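Local coordinates for protein fructose-2,6-bisphosphatase TIGAR B (Danio rerio, PDB 3E9E) that probably hydrolyses fructose 2,6-bisphosphate to fructose 6-phosphate and phosphate, and so acts as a negative regulator of glycolysis, at residues A[20-25]-A[98-103]; A[53-58]-A[140-145]. The protein carries 1 engineered substitution. One frame throughout, in Å; residues are numbered along the deposited sequence.

Interaction 1. Residues A[20-25]-A[98-103]; sequences KLLQGQ and RPKEHL
Leu21 and Pro99 face each other as an isolated antiparallel beta bridge, with 4.0 Å between Leu21 CA and Pro99 CA. They form a non-hydrogen-bonded pair, a place that suits a proline lacking an amide proton, and the bonds fall on their neighbours. Leu22 N donates to Arg98 O at 2.8 Å with an N-H...O angle of 168°, while Lys100 N gives its proton to Lys20 O at 3.0 Å, the donor lying in the carbonyl plane. CA-H...O contacts from Leu21 to Arg98 O and from Pro99 to Lys20 O accompany the two bonds.

The tight part is Leu22, the one buried residue of the contact, with about 93 Å² hidden by 98-103 against 51 Å² for Leu21. Its chi1 of -152° swings CG away from the backbone N and beside the carbonyl carbon, placing CD1 4.1 Å from Lys100 CG and CD2 4.0 Å from Leu103 CD2, the two leucines crossing at about a right angle. On the solvent side Lys20, Arg98 and Lys100 are exposed. Leu21 CD2 touches the Pro99 ring at CG, 3.9 Å away, whereas the end of Lys20 leads away and Arg98 points its CB away. Lys100 runs its aliphatic stem past Lys20 O and bends at chi4 (-68°), leaving NZ 3.7 Å from Leu21 O, too loose for a bond; its side chain lies near a phosphate ion, probably from the crystallisation liquor.

The bridge fastens the loop between strand 3-10 and helix 33-45 to the start of helix 100-109. Phe92 packs on both Leu22 and Leu103, and Pro119 also touches Leu103. The side chain of Leu22 is about 7 Å from that of Glu89, the inferred proton donor/acceptor, consistent with a place near the catalytic pocket, between that loop and helix 100-109.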
loop_
_atom_site.group_PDB
_atom_site.type_symbol
_atom_site.label_atom_id
_atom_site.label_comp_id
_atom_site.label_asym_id
_atom_site.label_seq_id
_atom_site.Cartn_x
_atom_site.Cartn_y
_atom_site.Cartn_z
ATOM N N LYS A 20 17.939 4.630 -9.550
ATOM C CA LYS A 20 16.887 3.985 -10.354
ATOM C C LYS A 20 17.144 2.490 -10.559
ATOM O O LYS A 20 16.984 1.961 -11.665
ATOM C CB LYS A 20 16.717 4.686 -11.708
ATOM C CG LYS A 20 16.508 6.200 -11.624
ATOM C CD LYS A 20 16.551 6.814 -13.008
ATOM C CE LYS A 20 16.113 8.273 -12.990
ATOM N NZ LYS A 20 16.735 8.995 -14.141
ATOM N N LEU A 21 17.551 1.819 -9.486
ATOM C CA LEU A 21 17.791 0.379 -9.507
ATOM C C LEU A 21 16.550 -0.365 -9.036
ATOM O O LEU A 21 15.857 0.098 -8.140
ATOM C CB LEU A 21 18.969 0.023 -8.600
ATOM C CG LEU A 21 20.333 0.673 -8.867
ATOM C CD1 LEU A 21 21.379 0.144 -7.881
ATOM C CD2 LEU A 21 20.812 0.485 -10.325
ATOM N N LEU A 22 16.275 -1.519 -9.638
ATOM C CA LEU A 22 15.182 -2.374 -9.194
ATOM C C LEU A 22 15.491 -3.065 -7.859
ATOM O O LEU A 22 16.463 -3.830 -7.748
ATOM C CB LEU A 22 14.906 -3.417 -10.262
ATOM C CG LEU A 22 13.510 -4.001 -10.398
ATOM C CD1 LEU A 22 12.489 -2.900 -10.661
ATOM C CD2 LEU A 22 13.554 -4.984 -11.545
ATOM N N GLN A 23 14.659 -2.812 -6.849
ATOM C CA GLN A 23 14.934 -3.312 -5.495
ATOM C C GLN A 23 14.295 -4.655 -5.166
ATOM O O GLN A 23 14.985 -5.613 -4.758
ATOM C CB GLN A 23 14.614 -2.245 -4.439
ATOM C CG GLN A 23 15.648 -1.130 -4.487
ATOM C CD GLN A 23 15.514 -0.113 -3.385
ATOM O OE1 GLN A 23 15.809 -0.385 -2.230
ATOM N NE2 GLN A 23 15.090 1.084 -3.747
ATOM N N GLY A 24 12.984 -4.714 -5.355
ATOM C CA GLY A 24 12.198 -5.895 -5.117
ATOM C C GLY A 24 12.372 -6.403 -3.708
ATOM O O GLY A 24 12.447 -5.625 -2.764
ATOM N N GLN A 25 12.425 -7.719 -3.565
ATOM C CA GLN A 25 12.488 -8.313 -2.242
ATOM C C GLN A 25 13.937 -8.578 -1.843
ATOM O O GLN A 25 14.242 -8.648 -0.654
ATOM C CB GLN A 25 11.711 -9.626 -2.195
ATOM C CG GLN A 25 10.231 -9.511 -2.495
ATOM C CD GLN A 25 9.508 -10.805 -2.209
ATOM O OE1 GLN A 25 9.970 -11.606 -1.394
ATOM N NE2 GLN A 25 8.387 -11.027 -2.873
ATOM N N ARG A 98 19.702 -4.424 -10.752
ATOM C CA ARG A 98 19.975 -3.804 -12.049
ATOM C C ARG A 98 19.123 -2.547 -12.209
ATOM O O ARG A 98 18.086 -2.420 -11.548
ATOM C CB ARG A 98 19.680 -4.786 -13.178
ATOM C CG ARG A 98 20.495 -6.088 -13.127
ATOM C CD ARG A 98 21.956 -5.868 -13.417
ATOM N NE ARG A 98 22.133 -5.332 -14.761
ATOM C CZ ARG A 98 22.838 -4.243 -15.059
ATOM N NH1 ARG A 98 23.484 -3.562 -14.113
ATOM N NH2 ARG A 98 22.916 -3.842 -16.325
ATOM N N PRO A 99 19.546 -1.607 -13.079
ATOM C CA PRO A 99 18.665 -0.462 -13.337
ATOM C C PRO A 99 17.318 -0.911 -13.901
ATOM O O PRO A 99 17.235 -1.956 -14.566
ATOM C CB PRO A 99 19.433 0.350 -14.380
ATOM C CG PRO A 99 20.879 -0.014 -14.154
ATOM C CD PRO A 99 20.844 -1.474 -13.771
ATOM N N LYS A 100 16.272 -0.126 -13.639
ATOM C CA LYS A 100 14.916 -0.498 -14.045
ATOM C C LYS A 100 14.823 -0.772 -15.540
ATOM O O LYS A 100 14.147 -1.713 -15.960
ATOM C CB LYS A 100 13.893 0.567 -13.615
ATOM C CG LYS A 100 13.777 0.742 -12.101
ATOM C CD LYS A 100 12.644 1.713 -11.740
ATOM C CE LYS A 100 12.778 2.238 -10.316
ATOM N NZ LYS A 100 12.553 1.204 -9.256
ATOM N N GLU A 101 15.521 0.029 -16.337
ATOM C CA GLU A 101 15.576 -0.178 -17.787
ATOM C C GLU A 101 16.054 -1.566 -18.233
ATOM O O GLU A 101 15.635 -2.050 -19.290
ATOM C CB GLU A 101 16.452 0.881 -18.453
ATOM C CG GLU A 101 15.834 2.276 -18.438
ATOM C CD GLU A 101 16.393 3.192 -19.517
ATOM O OE1 GLU A 101 17.505 2.919 -20.042
ATOM O OE2 GLU A 101 15.706 4.193 -19.841
ATOM N N HIS A 102 16.936 -2.196 -17.453
ATOM C CA HIS A 102 17.428 -3.533 -17.801
ATOM C C HIS A 102 16.284 -4.536 -17.872
ATOM O O HIS A 102 16.285 -5.425 -18.717
ATOM C CB HIS A 102 18.488 -4.024 -16.809
ATOM C CG HIS A 102 18.880 -5.456 -17.013
ATOM N ND1 HIS A 102 19.537 -5.890 -18.145
ATOM C CD2 HIS A 102 18.686 -6.554 -16.244
ATOM C CE1 HIS A 102 19.745 -7.192 -18.057
ATOM N NE2 HIS A 102 19.240 -7.619 -16.914
ATOM N N LEU A 103 15.308 -4.385 -16.982
ATOM C CA LEU A 103 14.123 -5.230 -17.002
ATOM C C LEU A 103 13.422 -5.168 -18.360
ATOM O O LEU A 103 12.994 -6.200 -18.875
ATOM C CB LEU A 103 13.162 -4.858 -15.868
ATOM C CG LEU A 103 11.926 -5.732 -15.632
ATOM C CD1 LEU A 103 12.308 -7.129 -15.167
ATOM C CD2 LEU A 103 11.008 -5.069 -14.598
#

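Interaction 2. Residues A[53-58]-A[140-145]; sequences NVFVSN and FQRMFE
Asn53 and Met143 mark the nearest backbone approach, 8.0 Å between their CA atoms, where strand 53-56 and helix 140-145 run nearly antiparallel. Their axes make 163° and approach to 10.9 Å at their closest, so side chains and one water span the gap.

The side chains of Asn53 and Met143 lie alongside one another, running in opposing senses. Met143 is bent at chi2 and chi3, which brings its end back to the strand: CE lies 3.4 Å from Asn53 OD1, and SD 3.5 Å from Asn53 CG. The amide is fixed by the residues that follow in the helix, ND2 bonding Glu146 and OD1 bonding His147. Phe55 is flanked at its edge. Arg142 NH1 comes within 3.3 Å of Phe55 CE1 near the ring plane, and with the guanidinium turned only 18° from that plane this is not a cation-pi stack; Met143 SD also meets the edge, 4.3 Å from Phe55 CE2. A water accepts from Asn53 ND2 and, weakly, from Arg142 NH1, joining the two segments.

Asn53 and Phe55 face helix 125-147, while Val54 and Val56 pack on helix 60-71 across the sheet. Strand 53-56 is parallel to both its neighbours, 81-83 and 177-182. Such a sheet between helical layers is the alpha/beta/alpha sandwich of the phosphoglycerate mutase family, and just past the strand Ser57 OG bonds His183, the inferred transition-state stabilizer.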
loop_
_atom_site.group_PDB
_atom_site.type_symbol
_atom_site.label_atom_id
_atom_site.label_comp_id
_atom_site.label_asym_id
_atom_site.label_seq_id
_atom_site.Cartn_x
_atom_site.Cartn_y
_atom_site.Cartn_z
ATOM N N ASN A 53 -5.053 -0.277 13.738
ATOM C CA ASN A 53 -4.326 -1.464 13.284
ATOM C C ASN A 53 -3.274 -1.022 12.264
ATOM O O ASN A 53 -3.535 -0.141 11.425
ATOM C CB ASN A 53 -5.271 -2.493 12.642
ATOM C CG ASN A 53 -6.387 -2.939 13.582
ATOM O OD1 ASN A 53 -7.378 -2.235 13.753
ATOM N ND2 ASN A 53 -6.226 -4.109 14.199
ATOM N N VAL A 54 -2.091 -1.625 12.356
ATOM C CA VAL A 54 -0.965 -1.292 11.474
ATOM C C VAL A 54 -0.328 -2.574 10.924
ATOM O O VAL A 54 0.102 -3.443 11.706
ATOM C CB VAL A 54 0.114 -0.461 12.201
ATOM C CG1 VAL A 54 1.344 -0.287 11.311
ATOM C CG2 VAL A 54 -0.457 0.926 12.692
ATOM N N PHE A 55 -0.259 -2.651 9.595
ATOM C CA PHE A 55 0.287 -3.799 8.841
ATOM C C PHE A 55 1.393 -3.320 7.911
ATOM O O PHE A 55 1.190 -2.363 7.128
ATOM C CB PHE A 55 -0.822 -4.482 8.029
ATOM C CG PHE A 55 -2.021 -4.841 8.861
ATOM C CD1 PHE A 55 -2.034 -6.004 9.604
ATOM C CD2 PHE A 55 -3.109 -3.971 8.943
ATOM C CE1 PHE A 55 -3.137 -6.315 10.416
ATOM C CE2 PHE A 55 -4.198 -4.262 9.719
ATOM C CZ PHE A 55 -4.225 -5.442 10.466
ATOM N N VAL A 56 2.552 -3.989 7.991
ATOM C CA VAL A 56 3.762 -3.512 7.326
ATOM C C VAL A 56 4.544 -4.645 6.659
ATOM O O VAL A 56 4.694 -5.729 7.236
ATOM C CB VAL A 56 4.719 -2.788 8.321
ATOM C CG1 VAL A 56 5.838 -2.102 7.569
ATOM C CG2 VAL A 56 3.964 -1.730 9.133
ATOM N N SER A 57 5.035 -4.383 5.445
ATOM C CA SER A 57 6.026 -5.240 4.805
ATOM C C SER A 57 7.193 -5.459 5.766
ATOM O O SER A 57 7.592 -4.539 6.490
ATOM C CB SER A 57 6.530 -4.567 3.538
ATOM O OG SER A 57 7.742 -5.150 3.074
ATOM N N ASN A 58 7.730 -6.677 5.801
ATOM C CA ASN A 58 8.880 -6.938 6.673
ATOM C C ASN A 58 10.240 -6.612 6.009
ATOM O O ASN A 58 11.292 -6.936 6.558
ATOM C CB ASN A 58 8.835 -8.358 7.241
ATOM C CG ASN A 58 9.099 -9.411 6.189
ATOM O OD1 ASN A 58 8.914 -9.181 5.005
ATOM N ND2 ASN A 58 9.548 -10.570 6.622
ATOM N N PHE A 140 -9.605 -8.499 6.425
ATOM C CA PHE A 140 -11.025 -8.507 6.765
ATOM C C PHE A 140 -11.289 -9.302 8.052
ATOM O O PHE A 140 -12.067 -8.869 8.897
ATOM C CB PHE A 140 -11.867 -9.095 5.642
ATOM C CG PHE A 140 -11.938 -8.244 4.402
ATOM C CD1 PHE A 140 -11.395 -6.954 4.360
ATOM C CD2 PHE A 140 -12.617 -8.715 3.293
ATOM C CE1 PHE A 140 -11.492 -6.183 3.213
ATOM C CE2 PHE A 140 -12.708 -7.947 2.131
ATOM C CZ PHE A 140 -12.162 -6.667 2.107
ATOM N N GLN A 141 -10.648 -10.463 8.173
ATOM C CA GLN A 141 -10.802 -11.328 9.339
ATOM C C GLN A 141 -10.306 -10.638 10.609
ATOM O O GLN A 141 -11.020 -10.594 11.607
ATOM C CB GLN A 141 -10.119 -12.684 9.102
ATOM C CG GLN A 141 -10.185 -13.674 10.291
ATOM C CD GLN A 141 -11.609 -14.015 10.757
ATOM O OE1 GLN A 141 -12.507 -14.263 9.940
ATOM N NE2 GLN A 141 -11.810 -14.056 12.081
ATOM N N ARG A 142 -9.111 -10.054 10.554
ATOM C CA ARG A 142 -8.553 -9.338 11.716
ATOM C C ARG A 142 -9.350 -8.073 12.096
ATOM O O ARG A 142 -9.605 -7.829 13.292
ATOM C CB ARG A 142 -7.077 -9.009 11.466
ATOM C CG ARG A 142 -6.463 -7.930 12.345
ATOM C CD ARG A 142 -6.191 -8.396 13.785
ATOM N NE ARG A 142 -5.284 -9.545 13.849
ATOM C CZ ARG A 142 -4.001 -9.527 13.481
ATOM N NH1 ARG A 142 -3.453 -8.418 13.004
ATOM N NH2 ARG A 142 -3.268 -10.630 13.574
ATOM N N MET A 143 -9.745 -7.276 11.093
ATOM C CA MET A 143 -10.560 -6.081 11.353
ATOM C C MET A 143 -11.948 -6.410 11.957
ATOM O O MET A 143 -12.363 -5.782 12.919
ATOM C CB MET A 143 -10.692 -5.179 10.103
ATOM C CG MET A 143 -9.369 -4.600 9.574
ATOM S SD MET A 143 -8.354 -3.758 10.815
ATOM C CE MET A 143 -9.279 -2.240 10.958
ATOM N N PHE A 144 -12.649 -7.391 11.394
ATOM C CA PHE A 144 -13.940 -7.795 11.939
ATOM C C PHE A 144 -13.817 -8.379 13.361
ATOM O O PHE A 144 -14.685 -8.149 14.208
ATOM C CB PHE A 144 -14.647 -8.804 11.021
ATOM C CG PHE A 144 -16.128 -8.871 11.248
ATOM C CD1 PHE A 144 -16.987 -7.998 10.570
ATOM C CD2 PHE A 144 -16.668 -9.765 12.185
ATOM C CE1 PHE A 144 -18.365 -8.034 10.789
ATOM C CE2 PHE A 144 -18.048 -9.803 12.429
ATOM C CZ PHE A 144 -18.902 -8.940 11.729
ATOM N N GLU A 145 -12.738 -9.130 13.603
ATOM C CA GLU A 145 -12.485 -9.735 14.921
ATOM C C GLU A 145 -12.398 -8.708 16.010
ATOM O O GLU A 145 -13.016 -8.872 17.062
ATOM C CB GLU A 145 -11.177 -10.502 14.936
ATOM C CG GLU A 145 -11.296 -11.931 14.554
ATOM C CD GLU A 145 -9.940 -12.601 14.519
ATOM O OE1 GLU A 145 -9.186 -12.456 15.509
ATOM O OE2 GLU A 145 -9.630 -13.264 13.508
HETATM O O HOH W 1 -3.604 -5.591 13.932
#

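In the fold
From the N terminus, strand 3-10 leads into the loop holding 20-25; the chain then passes through helix 33-45 to strand 53-56 before reaching 98-103, where interaction 1 closes a loop with 72 residues between its segments. Interaction 2 opens inside that loop and closes beyond it, at 140-145, after 81 intervening residues. The segments therefore alternate, and the two closures cross rather than nest. The two contacts lie on opposite sides of the chain's centre; helices 100-109 and 125-147, which carry one segment of each, follow each other in the chain, the first meeting a surface loop, the second covering the sheet. Contact centres lie about 29 Å apart, and nearest atoms about 7 Å, without touching.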